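Long-range contact in acetyltransferase, GNAT family (Colwellia psychrerythraea, PDB 3IWG), which probably transfers an acyl group, most likely acetyl from acetyl-CoA as in other GNAT enzymes, to an acceptor that has not been identified: residues M143-F154 / I177-W186. Sequence-based numbering, arbitrary orientation.
Sequences MQIAGTEQLTAF and IERKELFGYW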
HETATM    1  N   MSE A 143      13.154 -12.059 -16.521  1.00 24.80           N
HETATM    2  CA  MSE A 143      12.132 -11.145 -16.024  1.00 23.34           C
HETATM    3  C   MSE A 143      12.780  -9.780 -15.783  1.00 24.26           C
HETATM    4  O   MSE A 143      13.967  -9.697 -15.423  1.00 23.54           O
HETATM    5  CB  MSE A 143      11.497 -11.680 -14.747  1.00 22.58           C
HETATM    6  CG  MSE A 143      10.759 -12.970 -14.913  1.00 17.51           C
HETATM    7 SE   MSE A 143       9.969 -13.585 -13.300  0.60 13.00          SE
HETATM    8  CE  MSE A 143       8.378 -12.453 -13.402  1.00 10.70           C
ATOM      9  N   GLN A 144      12.013  -8.706 -16.002  1.00 24.93           N
ATOM     10  CA  GLN A 144      12.527  -7.363 -15.759  1.00 25.51           C
ATOM     11  C   GLN A 144      11.928  -6.762 -14.472  1.00 24.12           C
ATOM     12  O   GLN A 144      10.751  -6.889 -14.191  1.00 22.89           O
ATOM     13  CB  GLN A 144      12.344  -6.472 -16.996  1.00 26.97           C
ATOM     14  CG  GLN A 144      10.947  -5.844 -17.152  1.00 31.63           C
ATOM     15  CD  GLN A 144      10.748  -4.983 -18.447  1.00 37.06           C
ATOM     16  OE1 GLN A 144      10.649  -3.748 -18.363  1.00 38.75           O
ATOM     17  NE2 GLN A 144      10.643  -5.647 -19.633  1.00 40.26           N
ATOM     18  N   ILE A 145      12.777  -6.135 -13.660  1.00 23.98           N
ATOM     19  CA  ILE A 145      12.328  -5.609 -12.376  1.00 23.58           C
ATOM     20  C   ILE A 145      11.303  -4.518 -12.660  1.00 23.31           C
ATOM     21  O   ILE A 145      11.467  -3.798 -13.628  1.00 22.85           O
ATOM     22  CB  ILE A 145      13.499  -5.087 -11.547  1.00 24.21           C
ATOM     23  CG1 ILE A 145      13.041  -4.850 -10.104  1.00 24.34           C
ATOM     24  CG2 ILE A 145      14.106  -3.810 -12.181  1.00 22.09           C
ATOM     25  CD1 ILE A 145      14.138  -4.464  -9.205  1.00 25.02           C
ATOM     26  N   ALA A 146      10.214  -4.446 -11.889  1.00 22.91           N
ATOM     27  CA  ALA A 146       9.200  -3.413 -12.160  1.00 23.33           C
ATOM     28  C   ALA A 146       9.711  -2.017 -11.741  1.00 23.78           C
ATOM     29  O   ALA A 146      10.395  -1.839 -10.744  1.00 22.46           O
ATOM     30  CB  ALA A 146       7.884  -3.719 -11.480  1.00 23.07           C
ATOM     31  N   GLY A 147       9.400  -1.045 -12.577  1.00 24.86           N
ATOM     32  CA  GLY A 147       9.630   0.357 -12.273  1.00 25.48           C
ATOM     33  C   GLY A 147       8.277   1.038 -12.106  1.00 26.25           C
ATOM     34  O   GLY A 147       7.217   0.512 -12.490  1.00 25.01           O
ATOM     35  N   THR A 148       8.358   2.243 -11.568  1.00 27.72           N
ATOM     36  CA  THR A 148       7.230   3.047 -11.165  1.00 28.54           C
ATOM     37  C   THR A 148       6.285   3.201 -12.319  1.00 29.01           C
ATOM     38  O   THR A 148       5.095   3.046 -12.154  1.00 28.97           O
ATOM     39  CB  THR A 148       7.760   4.409 -10.677  1.00 29.12           C
ATOM     40  OG1 THR A 148       8.816   4.170  -9.719  1.00 30.79           O
ATOM     41  CG2 THR A 148       6.664   5.226 -10.026  1.00 29.42           C
ATOM     42  N   GLU A 149       6.836   3.427 -13.502  1.00 29.91           N
ATOM     43  CA  GLU A 149       6.031   3.635 -14.695  1.00 30.91           C
ATOM     44  C   GLU A 149       5.074   2.494 -15.031  1.00 30.52           C
ATOM     45  O   GLU A 149       4.030   2.717 -15.634  1.00 30.26           O
ATOM     46  CB  GLU A 149       6.931   3.983 -15.899  1.00 31.54           C
ATOM     47  CG  GLU A 149       7.694   5.343 -15.693  1.00 36.17           C
ATOM     48  CD  GLU A 149       8.565   5.774 -16.908  1.00 42.34           C
ATOM     49  OE1 GLU A 149       8.946   4.876 -17.710  1.00 46.36           O
ATOM     50  OE2 GLU A 149       8.872   7.002 -17.061  1.00 45.32           O
ATOM     51  N   GLN A 150       5.405   1.282 -14.605  1.00 29.65           N
ATOM     52  CA  GLN A 150       4.635   0.106 -14.958  1.00 28.32           C
ATOM     53  C   GLN A 150       3.629  -0.300 -13.867  1.00 27.45           C
ATOM     54  O   GLN A 150       2.966  -1.334 -13.985  1.00 25.91           O
ATOM     55  CB  GLN A 150       5.608  -1.072 -15.210  1.00 28.67           C
ATOM     56  CG  GLN A 150       6.743  -0.764 -16.203  1.00 28.23           C
ATOM     57  CD  GLN A 150       7.831  -1.841 -16.242  1.00 28.42           C
ATOM     58  OE1 GLN A 150       8.239  -2.347 -15.220  1.00 31.80           O
ATOM     59  NE2 GLN A 150       8.281  -2.201 -17.431  1.00 29.43           N
ATOM     60  N   LEU A 151       3.498   0.486 -12.802  1.00 26.28           N
ATOM     61  CA  LEU A 151       2.616   0.044 -11.716  1.00 25.82           C
ATOM     62  C   LEU A 151       1.234  -0.256 -12.220  1.00 25.40           C
ATOM     63  O   LEU A 151       0.636  -1.256 -11.808  1.00 24.46           O
ATOM     64  CB  LEU A 151       2.543   1.086 -10.600  1.00 25.93           C
ATOM     65  CG  LEU A 151       1.644   0.906  -9.371  1.00 25.02           C
ATOM     66  CD1 LEU A 151       1.999  -0.314  -8.503  1.00 21.33           C
ATOM     67  CD2 LEU A 151       1.735   2.220  -8.514  1.00 22.77           C
ATOM     68  N   THR A 152       0.709   0.599 -13.104  1.00 25.69           N
ATOM     69  CA  THR A 152      -0.703   0.461 -13.479  1.00 26.56           C
ATOM     70  C   THR A 152      -0.893  -0.828 -14.278  1.00 25.93           C
ATOM     71  O   THR A 152      -1.937  -1.491 -14.173  1.00 26.36           O
ATOM     72  CB  THR A 152      -1.332   1.673 -14.301  1.00 27.25           C
ATOM     73  OG1 THR A 152      -2.687   1.306 -14.670  1.00 27.01           O
ATOM     74  CG2 THR A 152      -0.561   1.957 -15.625  1.00 26.86           C
ATOM     75  N   ALA A 153       0.096  -1.166 -15.094  1.00 25.20           N
ATOM     76  CA  ALA A 153       0.008  -2.393 -15.868  1.00 25.78           C
ATOM     77  C   ALA A 153       0.008  -3.601 -14.922  1.00 25.70           C
ATOM     78  O   ALA A 153      -0.829  -4.508 -15.049  1.00 26.49           O
ATOM     79  CB  ALA A 153       1.151  -2.461 -16.883  1.00 25.44           C
ATOM     80  N   PHE A 154       0.880  -3.592 -13.921  1.00 25.01           N
ATOM     81  CA  PHE A 154       0.831  -4.673 -12.939  1.00 24.62           C
ATOM     82  C   PHE A 154      -0.520  -4.754 -12.223  1.00 24.87           C
ATOM     83  O   PHE A 154      -1.067  -5.830 -11.995  1.00 25.01           O
ATOM     84  CB  PHE A 154       1.978  -4.533 -11.960  1.00 23.85           C
ATOM     85  CG  PHE A 154       3.296  -5.088 -12.473  1.00 23.62           C
ATOM     86  CD1 PHE A 154       3.614  -6.445 -12.341  1.00 22.78           C
ATOM     87  CD2 PHE A 154       4.215  -4.271 -13.076  1.00 20.70           C
ATOM     88  CE1 PHE A 154       4.856  -6.932 -12.812  1.00 23.48           C
ATOM     89  CE2 PHE A 154       5.433  -4.757 -13.547  1.00 21.60           C
ATOM     90  CZ  PHE A 154       5.761  -6.079 -13.425  1.00 19.38           C
ATOM     91  N   ILE A 177       7.445  -2.269  -5.504  1.00 24.13           N
ATOM     92  CA  ILE A 177       8.278  -1.642  -6.498  1.00 23.44           C
ATOM     93  C   ILE A 177       9.412  -0.895  -5.796  1.00 25.45           C
ATOM     94  O   ILE A 177      10.586  -1.047  -6.177  1.00 25.22           O
ATOM     95  CB  ILE A 177       7.447  -0.695  -7.348  1.00 23.90           C
ATOM     96  CG1 ILE A 177       6.633  -1.484  -8.385  1.00 21.94           C
ATOM     97  CG2 ILE A 177       8.356   0.375  -8.004  1.00 22.32           C
ATOM     98  CD1 ILE A 177       5.832  -0.654  -9.281  1.00 23.92           C
ATOM     99  N   GLU A 178       9.077  -0.146  -4.738  1.00 25.99           N
ATOM    100  CA  GLU A 178      10.077   0.599  -3.965  1.00 27.58           C
ATOM    101  C   GLU A 178      11.034  -0.319  -3.283  1.00 27.40           C
ATOM    102  O   GLU A 178      12.226   0.013  -3.144  1.00 27.90           O
ATOM    103  CB  GLU A 178       9.423   1.454  -2.883  1.00 28.70           C
ATOM    104  CG  GLU A 178       8.537   2.588  -3.483  1.00 32.50           C
ATOM    105  CD  GLU A 178       8.080   3.580  -2.407  1.00 37.24           C
ATOM    106  OE1 GLU A 178       8.944   4.008  -1.606  1.00 40.12           O
ATOM    107  OE2 GLU A 178       6.877   3.929  -2.390  1.00 40.75           O
ATOM    108  N   ARG A 179      10.542  -1.487  -2.878  1.00 26.42           N
ATOM    109  CA  ARG A 179      11.423  -2.463  -2.229  1.00 26.31           C
ATOM    110  C   ARG A 179      12.199  -3.284  -3.282  1.00 25.56           C
ATOM    111  O   ARG A 179      13.003  -4.095  -2.913  1.00 24.32           O
ATOM    112  CB  ARG A 179      10.631  -3.420  -1.327  1.00 26.40           C
ATOM    113  CG  ARG A 179       9.951  -2.790  -0.117  1.00 25.78           C
ATOM    114  CD  ARG A 179       8.981  -3.790   0.630  1.00 24.69           C
ATOM    115  NE  ARG A 179       9.669  -4.966   1.202  1.00 24.36           N
ATOM    116  CZ  ARG A 179      10.393  -4.948   2.332  1.00 25.76           C
ATOM    117  NH1 ARG A 179      10.520  -3.838   3.056  1.00 27.79           N
ATOM    118  NH2 ARG A 179      11.002  -6.046   2.760  1.00 29.48           N
ATOM    119  N   LYS A 180      11.951  -3.043  -4.572  1.00 25.48           N
ATOM    120  CA  LYS A 180      12.523  -3.866  -5.660  1.00 26.07           C
ATOM    121  C   LYS A 180      12.209  -5.388  -5.558  1.00 24.16           C
ATOM    122  O   LYS A 180      13.054  -6.251  -5.808  1.00 22.51           O
ATOM    123  CB  LYS A 180      14.031  -3.584  -5.750  1.00 27.37           C
ATOM    124  CG  LYS A 180      14.365  -2.063  -5.685  1.00 30.28           C
ATOM    125  CD  LYS A 180      15.760  -1.766  -6.224  1.00 35.73           C
ATOM    126  CE  LYS A 180      16.215  -0.288  -5.987  1.00 37.95           C
ATOM    127  NZ  LYS A 180      17.603  -0.244  -5.374  1.00 38.24           N
ATOM    128  N   GLU A 181      10.974  -5.703  -5.198  1.00 23.87           N
ATOM    129  CA  GLU A 181      10.575  -7.095  -5.028  1.00 23.36           C
ATOM    130  C   GLU A 181       9.685  -7.615  -6.130  1.00 22.55           C
ATOM    131  O   GLU A 181       9.297  -8.797  -6.122  1.00 23.23           O
ATOM    132  CB  GLU A 181       9.929  -7.293  -3.658  1.00 23.30           C
ATOM    133  CG  GLU A 181      10.911  -7.104  -2.526  1.00 23.20           C
ATOM    134  CD  GLU A 181      10.260  -7.117  -1.153  1.00 25.49           C
ATOM    135  OE1 GLU A 181       9.028  -6.984  -1.076  1.00 27.79           O
ATOM    136  OE2 GLU A 181      10.988  -7.239  -0.140  1.00 29.22           O
ATOM    137  N   LEU A 182       9.305  -6.753  -7.068  1.00 21.88           N
ATOM    138  CA  LEU A 182       8.321  -7.158  -8.072  1.00 20.95           C
ATOM    139  C   LEU A 182       8.980  -7.312  -9.429  1.00 20.72           C
ATOM    140  O   LEU A 182       9.786  -6.477  -9.806  1.00 20.76           O
ATOM    141  CB  LEU A 182       7.174  -6.148  -8.132  1.00 21.62           C
ATOM    142  CG  LEU A 182       5.988  -6.357  -9.121  1.00 20.57           C
ATOM    143  CD1 LEU A 182       5.179  -7.601  -8.837  1.00 20.01           C
ATOM    144  CD2 LEU A 182       5.082  -5.102  -9.094  1.00 18.22           C
ATOM    145  N   PHE A 183       8.615  -8.372 -10.163  1.00 20.33           N
ATOM    146  CA  PHE A 183       9.138  -8.567 -11.499  1.00 20.01           C
ATOM    147  C   PHE A 183       8.029  -8.941 -12.490  1.00 19.98           C
ATOM    148  O   PHE A 183       6.996  -9.495 -12.124  1.00 19.54           O
ATOM    149  CB  PHE A 183      10.200  -9.669 -11.505  1.00 20.25           C
ATOM    150  CG  PHE A 183      11.403  -9.362 -10.660  1.00 21.96           C
ATOM    151  CD1 PHE A 183      11.351  -9.477  -9.294  1.00 24.08           C
ATOM    152  CD2 PHE A 183      12.606  -8.982 -11.236  1.00 25.61           C
ATOM    153  CE1 PHE A 183      12.455  -9.183  -8.509  1.00 24.66           C
ATOM    154  CE2 PHE A 183      13.715  -8.685 -10.432  1.00 25.64           C
ATOM    155  CZ  PHE A 183      13.625  -8.809  -9.066  1.00 23.32           C
ATOM    156  N   GLY A 184       8.285  -8.663 -13.758  1.00 20.16           N
ATOM    157  CA  GLY A 184       7.337  -8.940 -14.820  1.00 21.37           C
ATOM    158  C   GLY A 184       7.981  -9.745 -15.918  1.00 21.48           C
ATOM    159  O   GLY A 184       9.171  -9.578 -16.200  1.00 22.26           O
ATOM    160  N   TYR A 185       7.198 -10.634 -16.506  1.00 20.98           N
ATOM    161  CA  TYR A 185       7.629 -11.399 -17.655  1.00 20.80           C
ATOM    162  C   TYR A 185       6.743 -10.957 -18.796  1.00 21.04           C
ATOM    163  O   TYR A 185       5.534 -11.152 -18.766  1.00 21.07           O
ATOM    164  CB  TYR A 185       7.504 -12.896 -17.367  1.00 21.26           C
ATOM    165  CG  TYR A 185       7.895 -13.847 -18.475  1.00 20.02           C
ATOM    166  CD1 TYR A 185       9.090 -13.694 -19.173  1.00 21.17           C
ATOM    167  CD2 TYR A 185       7.096 -14.945 -18.777  1.00 18.88           C
ATOM    168  CE1 TYR A 185       9.462 -14.594 -20.165  1.00 19.99           C
ATOM    169  CE2 TYR A 185       7.436 -15.843 -19.790  1.00 18.15           C
ATOM    170  CZ  TYR A 185       8.614 -15.668 -20.474  1.00 20.78           C
ATOM    171  OH  TYR A 185       8.968 -16.571 -21.435  1.00 19.38           O
ATOM    172  N   TRP A 186       7.382 -10.336 -19.785  1.00 21.81           N
ATOM    173  CA  TRP A 186       6.736  -9.537 -20.816  1.00 22.30           C
ATOM    174  C   TRP A 186       6.883 -10.169 -22.169  1.00 22.42           C
ATOM    175  O   TRP A 186       7.883 -10.837 -22.487  1.00 22.06           O
ATOM    176  CB  TRP A 186       7.397  -8.141 -20.914  1.00 22.26           C
ATOM    177  CG  TRP A 186       7.209  -7.295 -19.709  1.00 23.24           C
ATOM    178  CD1 TRP A 186       7.992  -7.256 -18.611  1.00 25.01           C
ATOM    179  CD2 TRP A 186       6.171  -6.361 -19.494  1.00 25.18           C
ATOM    180  NE1 TRP A 186       7.515  -6.343 -17.719  1.00 25.35           N
ATOM    181  CE2 TRP A 186       6.385  -5.778 -18.241  1.00 26.31           C
ATOM    182  CE3 TRP A 186       5.083  -5.934 -20.257  1.00 27.22           C
ATOM    183  CZ2 TRP A 186       5.540  -4.795 -17.717  1.00 27.31           C
ATOM    184  CZ3 TRP A 186       4.254  -4.937 -19.744  1.00 27.60           C
ATOM    185  CH2 TRP A 186       4.484  -4.392 -18.494  1.00 27.12           C
TER
HETATM  186  O   HOH W   1       8.608  -5.450 -15.302  1.00 23.80           O
HETATM  187  O   HOH W   2      10.218  -4.186  -8.183  1.00 24.02           O
HETATM  188  O   HOH W   3      11.502  -1.756  -8.536  1.00 32.48           O
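The side chain of Gln144 lies across the pyrrole part of the Trp186 indole at about a right angle, its NE2 3.3 Å from Trp186 CD1 and the amide plane turned 49° from the ring. A chi1 of 82° sets Gln144 CG between its backbone N and carbonyl carbon, and the extended chain beyond brings the amide alongside Trp186 CD1 and NE1. Gln150 helps orient that amide: its NE2 donates to Gln144 OE1 from above the carbonyl plane, while its OE1 accepts the N-H of Gly147. A water in the plane of the indole accepts from Trp186 NE1 at 2.8 Å and donates to Gln144 O and Gln150 OE1, so the indole N-H is satisfied between the segments. Along the backbone, Gln144 and Gly184 form an antiparallel hydrogen-bonded pair, and Ala146 N donates almost straight to Leu182 O (2.9 Å, 174°). Strand 144-145, helices 151-162 and 166-178 and strand 182-187 follow the beta1-alpha1-alpha2-beta2 order that opens a GNAT fold, so 144-145 is probably the first strand of the second GNAT unit; 182-187 continues the sheet into 190-199. Phe154 turns back from the first helix onto 182-186. Leu182 CD2 sits over one face of the Phe154 ring, 3.9 Å from its centroid in a CH-pi contact, whereas Phe183 O and Gly184 CA meet the ring edge. Phe154 CZ comes within 3.6 Å of Gly184 CA, where no side chain intervenes. Helix 223-237 packs against Phe183, with Phe230 and His234 meeting its ring edge-to-face; Ile145 CG1 lies over a face of the same ring. At the end of helix 166-178, Ile177 CD1 meets Leu151 CD1 at 3.9 Å, with Ala146 CB against Ile177 CG1.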